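Local coordinates for glycosyl hydrolase family 2, TIM barrel domain protein (Parabacteroides merdae ATCC 43184, PDB 6DXU) that probably hydrolyses beta-glucuronide conjugates in the human gut, as a glycoside hydrolase family 2 beta-glucuronidase, at residues D[85-90]-D[168-173]; D[73-78]-D[185-190]; D[41-46]-D[90-95]. All blocks are in the same frame, centred on the assembly; numbering follows the deposited sequence.

Contact 1: residues D[85-90]-D[168-173]; sequences NYYEGP and CDNSRD. With NA (sodium ion), chain O.
N170 holds the backbone of 87-89 through both ends of its side-chain amide. Its CG stands between the backbone N and the carbonyl carbon (chi1 69°), which turns the amide to the chain opposite. ND2 gives a hydrogen bond to Y87 O at 3.1 Å, in the carbonyl plane on a lone pair, and OD1 accepts from G89 N at 2.9 Å, with that donor well above the plane of the amide carbonyl. The backbone joins in, N170 N donating to G89 O at 3.1 Å. ND2 has a further acceptor in I186 O, and Y87 O a further donor in N75.

E88 crosses N170 at about a right angle, its CB 3.1 Å from N170 O. Its carboxylate then reaches R172, whose NH1 meets the syn lone pair of OE1 at 3.0 Å in a salt bridge; one nitrogen meets one oxygen, and with the two planes 79° apart the groups do not lie side by side for a two-pronged pairing. The bend at chi3 (77°) brings NH1 to the E88 carboxylate, with OE1 at the edge of the guanidinium, while NE pairs with E49 of the second subunit. A water bridges E88 O and R172 N.

Beyond G89, P90 and D169 form an antiparallel non-hydrogen-bonded pair. D169 OD1 accepts from S171 N at 2.9 Å, an Asx turn, and also from S171 OG; S171 OG in turn lies 3.4 Å from G89 CA. At the far end D173 O binds a sodium ion at 2.4 Å, together with M176 O, P178 O and waters.

The polar atoms of N170 are thus spent on main chain, fixing the turn of its amide, whereas R172, paired both within the chain and across to E49, probably helps tie this loop pair of the sugar-binding domain to the subunit interface.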
ATOM      1  N   ASN D  85      33.095   3.236  12.756  1.00 20.89           N
ATOM      2  CA  ASN D  85      31.763   3.665  13.174  1.00 20.05           C
ATOM      3  C   ASN D  85      30.979   2.437  13.626  1.00 18.47           C
ATOM      4  O   ASN D  85      30.949   1.424  12.916  1.00 21.40           O
ATOM      5  CB  ASN D  85      31.003   4.315  12.001  1.00 20.20           C
ATOM      6  CG  ASN D  85      31.781   5.412  11.300  1.00 27.31           C
ATOM      7  OD1 ASN D  85      32.263   6.339  11.940  1.00 23.96           O
ATOM      8  ND2 ASN D  85      31.859   5.336   9.951  1.00 27.42           N
ATOM      9  N   TYR D  86      30.324   2.518  14.782  1.00 21.82           N
ATOM     10  CA  TYR D  86      29.567   1.364  15.255  1.00 19.20           C
ATOM     11  C   TYR D  86      28.448   1.006  14.278  1.00 17.18           C
ATOM     12  O   TYR D  86      27.891   1.860  13.585  1.00 17.41           O
ATOM     13  CB  TYR D  86      29.005   1.607  16.661  1.00 18.54           C
ATOM     14  CG  TYR D  86      27.729   2.417  16.809  1.00 17.46           C
ATOM     15  CD1 TYR D  86      27.686   3.779  16.513  1.00 17.11           C
ATOM     16  CD2 TYR D  86      26.572   1.824  17.332  1.00 17.98           C
ATOM     17  CE1 TYR D  86      26.487   4.523  16.684  1.00 19.72           C
ATOM     18  CE2 TYR D  86      25.402   2.549  17.526  1.00 17.65           C
ATOM     19  CZ  TYR D  86      25.360   3.898  17.210  1.00 19.87           C
ATOM     20  OH  TYR D  86      24.184   4.600  17.418  1.00 18.97           O
ATOM     21  N   TYR D  87      28.126  -0.283  14.226  1.00 19.26           N
ATOM     22  CA  TYR D  87      27.202  -0.797  13.226  1.00 18.91           C
ATOM     23  C   TYR D  87      25.770  -0.419  13.573  1.00 19.41           C
ATOM     24  O   TYR D  87      25.277  -0.751  14.658  1.00 18.46           O
ATOM     25  CB  TYR D  87      27.322  -2.314  13.129  1.00 15.89           C
ATOM     26  CG  TYR D  87      26.352  -2.934  12.145  1.00 18.47           C
ATOM     27  CD1 TYR D  87      26.503  -2.746  10.770  1.00 20.48           C
ATOM     28  CD2 TYR D  87      25.288  -3.722  12.588  1.00 20.47           C
ATOM     29  CE1 TYR D  87      25.617  -3.335   9.866  1.00 21.05           C
ATOM     30  CE2 TYR D  87      24.397  -4.308  11.696  1.00 17.24           C
ATOM     31  CZ  TYR D  87      24.569  -4.108  10.336  1.00 18.66           C
ATOM     32  OH  TYR D  87      23.691  -4.692   9.447  1.00 18.09           O
ATOM     33  N   GLU D  88      25.096   0.238  12.635  1.00 18.07           N
ATOM     34  CA  GLU D  88      23.672   0.537  12.720  1.00 18.07           C
ATOM     35  C   GLU D  88      23.024  -0.061  11.475  1.00 19.35           C
ATOM     36  O   GLU D  88      23.123   0.494  10.376  1.00 18.11           O
ATOM     37  CB  GLU D  88      23.454   2.042  12.826  1.00 20.64           C
ATOM     38  CG  GLU D  88      23.914   2.614  14.178  1.00 17.29           C
ATOM     39  CD  GLU D  88      23.585   4.094  14.309  1.00 19.57           C
ATOM     40  OE1 GLU D  88      24.418   4.944  13.897  1.00 19.89           O
ATOM     41  OE2 GLU D  88      22.474   4.391  14.790  1.00 22.02           O
ATOM     42  N   GLY D  89      22.367  -1.204  11.634  1.00 16.99           N
ATOM     43  CA  GLY D  89      21.824  -1.895  10.493  1.00 16.67           C
ATOM     44  C   GLY D  89      21.115  -3.154  10.941  1.00 18.46           C
ATOM     45  O   GLY D  89      20.903  -3.379  12.133  1.00 17.04           O
ATOM     46  N   PRO D  90      20.713  -3.984   9.992  1.00 18.59           N
ATOM     47  CA  PRO D  90      20.008  -5.218  10.341  1.00 17.12           C
ATOM     48  C   PRO D  90      20.954  -6.350  10.723  1.00 17.00           C
ATOM     49  O   PRO D  90      22.128  -6.395  10.353  1.00 17.97           O
ATOM     50  CB  PRO D  90      19.237  -5.557   9.055  1.00 20.48           C
ATOM     51  CG  PRO D  90      20.060  -4.946   7.958  1.00 19.80           C
ATOM     52  CD  PRO D  90      20.665  -3.692   8.544  1.00 18.53           C
ATOM     53  N   CYS D 168      16.719  -8.157  13.917  1.00 17.62           N
ATOM     54  CA  CYS D 168      16.793  -6.909  14.663  1.00 15.13           C
ATOM     55  C   CYS D 168      17.493  -5.875  13.800  1.00 18.70           C
ATOM     56  O   CYS D 168      18.397  -6.201  13.031  1.00 20.68           O
ATOM     57  CB  CYS D 168      17.552  -7.057  16.009  1.00 16.59           C
ATOM     58  SG  CYS D 168      16.688  -8.059  17.221  1.00 19.30           S
ATOM     59  N   ASP D 169      17.084  -4.618  13.940  1.00 18.20           N
ATOM     60  CA  ASP D 169      17.555  -3.579  13.035  1.00 20.08           C
ATOM     61  C   ASP D 169      17.740  -2.300  13.835  1.00 16.73           C
ATOM     62  O   ASP D 169      16.773  -1.762  14.383  1.00 18.21           O
ATOM     63  CB  ASP D 169      16.536  -3.403  11.887  1.00 17.68           C
ATOM     64  CG  ASP D 169      17.020  -2.475  10.775  1.00 26.25           C
ATOM     65  OD1 ASP D 169      18.105  -1.895  10.879  1.00 28.56           O
ATOM     66  OD2 ASP D 169      16.289  -2.334   9.764  1.00 34.88           O
ATOM     67  N   ASN D 170      18.972  -1.825  13.933  1.00 17.13           N
ATOM     68  CA  ASN D 170      19.222  -0.514  14.517  1.00 16.92           C
ATOM     69  C   ASN D 170      19.748   0.458  13.470  1.00 17.16           C
ATOM     70  O   ASN D 170      20.570   1.318  13.780  1.00 18.63           O
ATOM     71  CB  ASN D 170      20.163  -0.605  15.730  1.00 17.73           C
ATOM     72  CG  ASN D 170      21.597  -0.976  15.354  1.00 17.74           C
ATOM     73  OD1 ASN D 170      21.829  -1.729  14.408  1.00 18.39           O
ATOM     74  ND2 ASN D 170      22.567  -0.467  16.122  1.00 17.76           N
ATOM     75  N   SER D 171      19.281   0.329  12.222  1.00 17.84           N
ATOM     76  CA  SER D 171      19.592   1.328  11.212  1.00 17.40           C
ATOM     77  C   SER D 171      19.257   2.710  11.748  1.00 15.96           C
ATOM     78  O   SER D 171      18.287   2.884  12.498  1.00 16.86           O
ATOM     79  CB  SER D 171      18.791   1.080   9.917  1.00 18.62           C
ATOM     80  OG  SER D 171      19.109  -0.176   9.337  1.00 20.28           O
ATOM     81  N   ARG D 172      20.073   3.688  11.371  1.00 15.96           N
ATOM     82  CA  ARG D 172      19.741   5.078  11.637  1.00 17.61           C
ATOM     83  C   ARG D 172      18.383   5.396  11.022  1.00 18.90           C
ATOM     84  O   ARG D 172      18.055   4.922   9.932  1.00 15.87           O
ATOM     85  CB  ARG D 172      20.816   5.995  11.041  1.00 20.15           C
ATOM     86  CG  ARG D 172      22.186   5.791  11.628  1.00 17.88           C
ATOM     87  CD  ARG D 172      23.217   6.598  10.875  1.00 19.34           C
ATOM     88  NE  ARG D 172      23.188   8.020  11.229  1.00 20.21           N
ATOM     89  CZ  ARG D 172      23.836   8.554  12.258  1.00 18.00           C
ATOM     90  NH1 ARG D 172      24.557   7.788  13.077  1.00 17.90           N
ATOM     91  NH2 ARG D 172      23.781   9.866  12.456  1.00 17.86           N
ATOM     92  N   ASP D 173      17.583   6.194  11.728  1.00 19.50           N
ATOM     93  CA  ASP D 173      16.244   6.521  11.235  1.00 17.82           C
ATOM     94  C   ASP D 173      15.822   7.830  11.886  1.00 18.68           C
ATOM     95  O   ASP D 173      15.571   7.864  13.092  1.00 18.23           O
ATOM     96  CB  ASP D 173      15.278   5.388  11.566  1.00 19.11           C
ATOM     97  CG  ASP D 173      13.882   5.608  11.012  1.00 24.22           C
ATOM     98  OD1 ASP D 173      13.576   6.712  10.497  1.00 20.22           O
ATOM     99  OD2 ASP D 173      13.085   4.649  11.122  1.00 19.91           O
TER
HETATM  100 NA    NA O 904      16.540   8.080  15.235  1.00 21.18          NA
HETATM  101  O   HOH W   1      22.117   2.948   9.452  1.00 17.73           O
HETATM  102  O   HOH W   2      18.142   6.435  14.655  1.00 19.78           O
HETATM  103  O   HOH W   3      17.899   9.969  14.497  1.00 17.62           O

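Contact 2: residues D[73-78]-D[185-190]; sequences CFNAED and NIYGGL. With NA (sodium ion), chain N.
The F74 ring carries the peptide between G188 and G189 on one face: G188 C and G189 N both lie over its centre, and the flanking CA atoms make CH-pi contacts, G188 CA at 4.1 Å and G189 CA at 4.0 Å from the ring centroid. A side chain at G188 would run into F74 CD2, and G189 has backbone angles that by themselves call for glycine. The second ring, Y187, has N185 CB over one face and N75 OD1 at its edge, in plane, 3.3 Å from Y187 CD1. The sulfur of C73 comes at this ring obliquely, SG lying 4.1 Å from its centroid, a sulfur-aromatic contact reached with SG anti to the backbone N (chi1 180°).

Two hydrogen bonds tie the main chain of G188 to the turn. F74 N donates to G188 O at 2.8 Å from above the carbonyl plane, and G188 N donates to N75 OD1 at 3.3 Å, nearly in line with the C=O bond. The other end of the N75 amide is held by D78: ND2 meets the syn lone pair of OD1 at 2.9 Å, within the amide plane. Both ends engaged, this amide can hardly flip. N75 N also bonds to C73 SG, inside the type I turn that runs from C73 to A76. D78 O is a ligand of a sodium ion, with D81 O and V84 O completing the protein share of the site. Y187 OH bonds to D335, and N185 ND2 adds a weak bond to it.

Both segments are loops of the sugar-binding domain: 73-78 links strand 66-68 to strand 90-97, and the loop holding 185-190 follows strand 162-169 and leads to strand 194-199. F74 and L190 rest on C168 of strand 162-169, L190 also on I166, while C73 touches A340 in a neighbouring loop.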
ATOM      1  N   CYS D  73      24.481  -8.216  21.854  1.00 17.60           N
ATOM      2  CA  CYS D  73      24.393  -6.901  21.233  1.00 18.45           C
ATOM      3  C   CYS D  73      25.298  -6.859  20.007  1.00 21.97           C
ATOM      4  O   CYS D  73      26.447  -7.329  20.063  1.00 17.64           O
ATOM      5  CB  CYS D  73      24.778  -5.807  22.241  1.00 16.97           C
ATOM      6  SG  CYS D  73      24.710  -4.148  21.548  1.00 18.83           S
ATOM      7  N   PHE D  74      24.770  -6.312  18.894  1.00 16.75           N
ATOM      8  CA  PHE D  74      25.558  -6.176  17.668  1.00 18.28           C
ATOM      9  C   PHE D  74      26.890  -5.494  17.926  1.00 21.15           C
ATOM     10  O   PHE D  74      27.865  -5.735  17.207  1.00 20.09           O
ATOM     11  CB  PHE D  74      24.842  -5.315  16.615  1.00 18.98           C
ATOM     12  CG  PHE D  74      23.547  -5.869  16.077  1.00 18.14           C
ATOM     13  CD1 PHE D  74      23.106  -7.141  16.382  1.00 17.92           C
ATOM     14  CD2 PHE D  74      22.788  -5.090  15.199  1.00 18.33           C
ATOM     15  CE1 PHE D  74      21.912  -7.621  15.848  1.00 18.78           C
ATOM     16  CE2 PHE D  74      21.602  -5.569  14.650  1.00 17.95           C
ATOM     17  CZ  PHE D  74      21.167  -6.834  14.978  1.00 17.41           C
ATOM     18  N   ASN D  75      26.931  -4.607  18.918  1.00 18.14           N
ATOM     19  CA  ASN D  75      27.973  -3.601  19.064  1.00 17.17           C
ATOM     20  C   ASN D  75      28.870  -3.860  20.265  1.00 18.15           C
ATOM     21  O   ASN D  75      29.489  -2.924  20.779  1.00 17.53           O
ATOM     22  CB  ASN D  75      27.319  -2.233  19.183  1.00 15.81           C
ATOM     23  CG  ASN D  75      26.312  -1.993  18.077  1.00 20.35           C
ATOM     24  OD1 ASN D  75      25.097  -1.992  18.304  1.00 15.67           O
ATOM     25  ND2 ASN D  75      26.815  -1.807  16.870  1.00 17.48           N
ATOM     26  N   ALA D  76      28.938  -5.114  20.717  1.00 16.12           N
ATOM     27  CA  ALA D  76      29.726  -5.447  21.904  1.00 20.04           C
ATOM     28  C   ALA D  76      31.159  -4.970  21.769  1.00 23.98           C
ATOM     29  O   ALA D  76      31.779  -4.556  22.758  1.00 24.65           O
ATOM     30  CB  ALA D  76      29.690  -6.955  22.147  1.00 18.82           C
ATOM     31  N   GLU D  77      31.695  -5.010  20.558  1.00 20.63           N
ATOM     32  CA  GLU D  77      33.056  -4.573  20.307  1.00 21.49           C
ATOM     33  C   GLU D  77      33.152  -3.294  19.492  1.00 22.15           C
ATOM     34  O   GLU D  77      34.000  -2.440  19.800  1.00 21.81           O
ATOM     35  CB  GLU D  77      33.828  -5.707  19.623  1.00 26.76           C
ATOM     36  CG  GLU D  77      35.301  -5.477  19.556  1.00 40.78           C
ATOM     37  CD  GLU D  77      36.094  -6.781  19.551  1.00 48.08           C
ATOM     38  OE1 GLU D  77      35.490  -7.856  19.315  1.00 53.62           O
ATOM     39  OE2 GLU D  77      37.326  -6.721  19.769  1.00 39.48           O
ATOM     40  N   ASP D  78      32.314  -3.110  18.462  1.00 19.32           N
ATOM     41  CA  ASP D  78      32.578  -2.006  17.551  1.00 18.06           C
ATOM     42  C   ASP D  78      32.125  -0.651  18.096  1.00 20.73           C
ATOM     43  O   ASP D  78      32.512   0.380  17.530  1.00 22.76           O
ATOM     44  CB  ASP D  78      31.967  -2.279  16.158  1.00 17.50           C
ATOM     45  CG  ASP D  78      30.427  -2.190  16.108  1.00 24.32           C
ATOM     46  OD1 ASP D  78      29.743  -1.907  17.112  1.00 20.99           O
ATOM     47  OD2 ASP D  78      29.893  -2.397  14.997  1.00 19.20           O
ATOM     48  N   ASN D 185      24.996   5.171  22.352  1.00 19.99           N
ATOM     49  CA  ASN D 185      24.793   4.288  21.213  1.00 22.63           C
ATOM     50  C   ASN D 185      23.354   3.816  21.150  1.00 20.00           C
ATOM     51  O   ASN D 185      22.784   3.392  22.163  1.00 21.31           O
ATOM     52  CB  ASN D 185      25.701   3.067  21.303  1.00 18.96           C
ATOM     53  CG  ASN D 185      27.158   3.434  21.235  1.00 20.88           C
ATOM     54  OD1 ASN D 185      27.619   3.970  20.242  1.00 19.05           O
ATOM     55  ND2 ASN D 185      27.885   3.149  22.294  1.00 20.18           N
ATOM     56  N   ILE D 186      22.793   3.850  19.944  1.00 18.76           N
ATOM     57  CA  ILE D 186      21.471   3.283  19.676  1.00 16.70           C
ATOM     58  C   ILE D 186      21.728   1.841  19.258  1.00 15.36           C
ATOM     59  O   ILE D 186      21.908   1.518  18.076  1.00 15.72           O
ATOM     60  CB  ILE D 186      20.712   4.080  18.625  1.00 17.66           C
ATOM     61  CG1 ILE D 186      20.661   5.546  19.064  1.00 18.25           C
ATOM     62  CG2 ILE D 186      19.282   3.529  18.463  1.00 14.63           C
ATOM     63  CD1 ILE D 186      20.001   6.454  18.036  1.00 20.07           C
ATOM     64  N   TYR D 187      21.770   0.972  20.247  1.00 17.40           N
ATOM     65  CA  TYR D 187      22.319  -0.363  20.082  1.00 17.27           C
ATOM     66  C   TYR D 187      21.355  -1.272  19.330  1.00 17.39           C
ATOM     67  O   TYR D 187      20.146  -1.024  19.257  1.00 17.80           O
ATOM     68  CB  TYR D 187      22.623  -0.961  21.447  1.00 18.08           C
ATOM     69  CG  TYR D 187      23.937  -0.545  22.058  1.00 20.74           C
ATOM     70  CD1 TYR D 187      25.124  -0.587  21.313  1.00 20.49           C
ATOM     71  CD2 TYR D 187      24.013  -0.190  23.409  1.00 21.01           C
ATOM     72  CE1 TYR D 187      26.352  -0.248  21.900  1.00 20.99           C
ATOM     73  CE2 TYR D 187      25.246   0.144  24.012  1.00 20.76           C
ATOM     74  CZ  TYR D 187      26.396   0.112  23.250  1.00 21.81           C
ATOM     75  OH  TYR D 187      27.603   0.437  23.822  1.00 19.91           O
ATOM     76  N   GLY D 188      21.896  -2.358  18.787  1.00 18.28           N
ATOM     77  CA  GLY D 188      21.101  -3.325  18.053  1.00 21.31           C
ATOM     78  C   GLY D 188      21.225  -4.707  18.659  1.00 18.03           C
ATOM     79  O   GLY D 188      22.260  -5.052  19.239  1.00 16.38           O
ATOM     80  N   GLY D 189      20.150  -5.487  18.550  1.00 17.82           N
ATOM     81  CA  GLY D 189      20.182  -6.910  18.828  1.00 15.21           C
ATOM     82  C   GLY D 189      19.299  -7.316  19.997  1.00 18.42           C
ATOM     83  O   GLY D 189      18.588  -6.511  20.599  1.00 16.88           O
ATOM     84  N   LEU D 190      19.372  -8.612  20.313  1.00 18.18           N
ATOM     85  CA  LEU D 190      18.586  -9.218  21.392  1.00 19.58           C
ATOM     86  C   LEU D 190      19.327  -9.015  22.713  1.00 18.07           C
ATOM     87  O   LEU D 190      19.811  -9.952  23.359  1.00 17.29           O
ATOM     88  CB  LEU D 190      18.335 -10.696  21.098  1.00 17.52           C
ATOM     89  CG  LEU D 190      17.366 -10.990  19.936  1.00 18.45           C
ATOM     90  CD1 LEU D 190      17.282 -12.499  19.601  1.00 18.16           C
ATOM     91  CD2 LEU D 190      15.974 -10.441  20.228  1.00 16.96           C
TER
HETATM   92 NA    NA N 903      33.563   2.906  17.353  1.00 22.11          NA
HETATM   93  O   HOH W   4      31.205   4.357  16.935  1.00 21.68           O

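Contact 3: residues D[41-46]-D[90-95]; sequences KGDLGG and PGWYKT
P90 opens the second segment by accepting from G42 N at its carbonyl O, a 2.9 Å hydrogen bond, while its ring CG packs 3.8 Å from D43 CB. G91 and K41 form an antiparallel non-hydrogen-bonded pair at the end of strand 37-41, beyond which the first chain leaves the sheet. W92 carries most of the contact. Its indole is met at the edge by G42 O, 3.4 Å from CD1, and by the D43 carboxylate: NE1 donates to OD1 at 2.8 Å, nearly straight (166°) and close to the ring plane. L44 lies over one face, its CG 3.7 Å from the centroid of the five-membered ring and CD1 3.6 Å from W92 CD2. With CG anti to the carbonyl carbon (chi1 -61°), the leucine branch comes down on the indole.

A leucine in place of W92 would probably leave D43 OD1 without its indole donor and L44 without the flat surface it rests on.

The D43 carboxylate is shared, OD1 taking the indole N-H and OD2 a salt bridge from R167. The N-H of a buried indole is thereby satisfied, and the loop leading to helix 48-51 is pinned to the sheet by charge as well as by apolar packing.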
ATOM      1  N   LYS D  41      25.513 -10.762  11.244  1.00 16.63           N
ATOM      2  CA  LYS D  41      25.532  -9.329  10.996  1.00 20.68           C
ATOM      3  C   LYS D  41      25.121  -9.076   9.548  1.00 21.33           C
ATOM      4  O   LYS D  41      25.729  -9.617   8.620  1.00 27.41           O
ATOM      5  CB  LYS D  41      26.921  -8.761  11.274  1.00 23.75           C
ATOM      6  CG  LYS D  41      27.090  -7.269  10.952  1.00 31.85           C
ATOM      7  CD  LYS D  41      28.576  -6.860  11.012  1.00 33.74           C
ATOM      8  CE  LYS D  41      28.857  -5.448  10.463  1.00 30.68           C
ATOM      9  NZ  LYS D  41      28.666  -5.323   8.969  1.00 36.70           N
ATOM     10  N   GLY D  42      24.069  -8.308   9.350  1.00 19.46           N
ATOM     11  CA  GLY D  42      23.600  -8.015   8.009  1.00 19.34           C
ATOM     12  C   GLY D  42      22.296  -8.730   7.703  1.00 19.84           C
ATOM     13  O   GLY D  42      21.810  -9.568   8.461  1.00 20.09           O
ATOM     14  N   ASP D  43      21.737  -8.400   6.547  1.00 21.10           N
ATOM     15  CA  ASP D  43      20.403  -8.877   6.224  1.00 18.41           C
ATOM     16  C   ASP D  43      20.449 -10.180   5.432  1.00 19.98           C
ATOM     17  O   ASP D  43      21.449 -10.520   4.801  1.00 21.22           O
ATOM     18  CB  ASP D  43      19.654  -7.811   5.434  1.00 19.63           C
ATOM     19  CG  ASP D  43      18.193  -7.701   5.825  1.00 26.73           C
ATOM     20  OD1 ASP D  43      17.695  -8.521   6.630  1.00 20.40           O
ATOM     21  OD2 ASP D  43      17.523  -6.786   5.300  1.00 26.15           O
ATOM     22  N   LEU D  44      19.350 -10.923   5.499  1.00 19.68           N
ATOM     23  CA  LEU D  44      19.098 -12.046   4.609  1.00 19.68           C
ATOM     24  C   LEU D  44      18.258 -11.566   3.426  1.00 18.58           C
ATOM     25  O   LEU D  44      17.618 -10.513   3.477  1.00 16.90           O
ATOM     26  CB  LEU D  44      18.349 -13.160   5.329  1.00 17.72           C
ATOM     27  CG  LEU D  44      19.094 -13.764   6.515  1.00 20.90           C
ATOM     28  CD1 LEU D  44      18.165 -14.728   7.210  1.00 20.76           C
ATOM     29  CD2 LEU D  44      20.352 -14.463   5.999  1.00 17.83           C
ATOM     30  N   GLY D  45      18.257 -12.355   2.363  1.00 17.17           N
ATOM     31  CA  GLY D  45      17.437 -12.004   1.204  1.00 14.80           C
ATOM     32  C   GLY D  45      15.960 -12.311   1.329  1.00 22.95           C
ATOM     33  O   GLY D  45      15.173 -11.965   0.443  1.00 18.98           O
ATOM     34  N   GLY D  46      15.566 -12.939   2.424  1.00 20.09           N
ATOM     35  CA  GLY D  46      14.206 -13.376   2.688  1.00 19.32           C
ATOM     36  C   GLY D  46      14.244 -14.454   3.747  1.00 22.02           C
ATOM     37  O   GLY D  46      15.277 -15.076   3.986  1.00 18.52           O
ATOM     38  N   PRO D  90      20.713  -3.984   9.992  1.00 18.59           N
ATOM     39  CA  PRO D  90      20.008  -5.218  10.341  1.00 17.12           C
ATOM     40  C   PRO D  90      20.954  -6.350  10.723  1.00 17.00           C
ATOM     41  O   PRO D  90      22.128  -6.395  10.353  1.00 17.97           O
ATOM     42  CB  PRO D  90      19.237  -5.557   9.055  1.00 20.48           C
ATOM     43  CG  PRO D  90      20.060  -4.946   7.958  1.00 19.80           C
ATOM     44  CD  PRO D  90      20.665  -3.692   8.544  1.00 18.53           C
ATOM     45  N   GLY D  91      20.412  -7.272  11.503  1.00 15.24           N
ATOM     46  CA  GLY D  91      21.118  -8.493  11.837  1.00 17.77           C
ATOM     47  C   GLY D  91      20.098  -9.536  12.210  1.00 18.18           C
ATOM     48  O   GLY D  91      18.963  -9.212  12.575  1.00 19.09           O
ATOM     49  N   TRP D  92      20.499 -10.794  12.106  1.00 15.79           N
ATOM     50  CA  TRP D  92      19.570 -11.893  12.300  1.00 13.76           C
ATOM     51  C   TRP D  92      20.040 -12.829  13.406  1.00 15.84           C
ATOM     52  O   TRP D  92      21.238 -13.018  13.607  1.00 17.41           O
ATOM     53  CB  TRP D  92      19.413 -12.683  11.024  1.00 14.82           C
ATOM     54  CG  TRP D  92      18.523 -12.030   9.995  1.00 15.37           C
ATOM     55  CD1 TRP D  92      18.867 -11.038   9.113  1.00 15.68           C
ATOM     56  CD2 TRP D  92      17.155 -12.351   9.732  1.00 18.10           C
ATOM     57  NE1 TRP D  92      17.787 -10.724   8.305  1.00 15.33           N
ATOM     58  CE2 TRP D  92      16.728 -11.528   8.659  1.00 17.97           C
ATOM     59  CE3 TRP D  92      16.250 -13.272  10.284  1.00 18.42           C
ATOM     60  CZ2 TRP D  92      15.440 -11.584   8.149  1.00 17.64           C
ATOM     61  CZ3 TRP D  92      14.965 -13.327   9.762  1.00 17.40           C
ATOM     62  CH2 TRP D  92      14.573 -12.486   8.712  1.00 16.70           C
ATOM     63  N   TYR D  93      19.074 -13.447  14.093  1.00 15.45           N
ATOM     64  CA  TYR D  93      19.341 -14.516  15.047  1.00 14.03           C
ATOM     65  C   TYR D  93      18.512 -15.728  14.654  1.00 17.14           C
ATOM     66  O   TYR D  93      17.384 -15.583  14.200  1.00 17.47           O
ATOM     67  CB  TYR D  93      18.957 -14.110  16.492  1.00 14.65           C
ATOM     68  CG  TYR D  93      19.707 -12.920  17.034  1.00 14.95           C
ATOM     69  CD1 TYR D  93      20.877 -13.090  17.759  1.00 15.82           C
ATOM     70  CD2 TYR D  93      19.228 -11.629  16.843  1.00 15.83           C
ATOM     71  CE1 TYR D  93      21.574 -11.997  18.271  1.00 16.99           C
ATOM     72  CE2 TYR D  93      19.904 -10.532  17.348  1.00 15.59           C
ATOM     73  CZ  TYR D  93      21.076 -10.725  18.072  1.00 17.35           C
ATOM     74  OH  TYR D  93      21.767  -9.651  18.586  1.00 16.99           O
ATOM     75  N   LYS D  94      19.043 -16.926  14.859  1.00 16.00           N
ATOM     76  CA  LYS D  94      18.220 -18.107  14.643  1.00 15.21           C
ATOM     77  C   LYS D  94      18.528 -19.155  15.699  1.00 18.85           C
ATOM     78  O   LYS D  94      19.662 -19.274  16.168  1.00 18.47           O
ATOM     79  CB  LYS D  94      18.414 -18.717  13.244  1.00 20.31           C
ATOM     80  CG  LYS D  94      19.796 -19.283  12.984  1.00 26.13           C
ATOM     81  CD  LYS D  94      19.936 -19.753  11.522  1.00 25.02           C
ATOM     82  CE  LYS D  94      21.321 -20.357  11.301  1.00 31.36           C
ATOM     83  NZ  LYS D  94      21.514 -20.834   9.895  1.00 37.53           N
ATOM     84  N   THR D  95      17.496 -19.922  16.053  1.00 19.90           N
ATOM     85  CA  THR D  95      17.630 -21.061  16.955  1.00 18.83           C
ATOM     86  C   THR D  95      16.617 -22.112  16.516  1.00 20.34           C
ATOM     87  O   THR D  95      15.721 -21.847  15.707  1.00 18.73           O
ATOM     88  CB  THR D  95      17.420 -20.656  18.426  1.00 22.05           C
ATOM     89  OG1 THR D  95      17.889 -21.697  19.302  1.00 24.01           O
ATOM     90  CG2 THR D  95      15.944 -20.382  18.727  1.00 19.80           C
TER

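The three contacts lie together in the sugar-binding domain, the centres of contacts 1 and 2 about 9 Å apart, those of 1 and 3 about 12 Å, and those of 2 and 3 about 14 Å. Contacts 1 and 3 share P90 and meet on neighbouring strands, where G91 N lies 2.7 Å from C168 O. Contact 2 reaches contact 1 through Y87 N and D78 OD2, 2.9 Å apart, and reaches contact 3 through L190 N and Y93 OH, 3.1 Å apart. Contacts 1 and 2 each supply a carbonyl ligand to a different sodium ion, whereas contacts 1 and 3 touch the second subunit. None contains a residue of either bicine pocket.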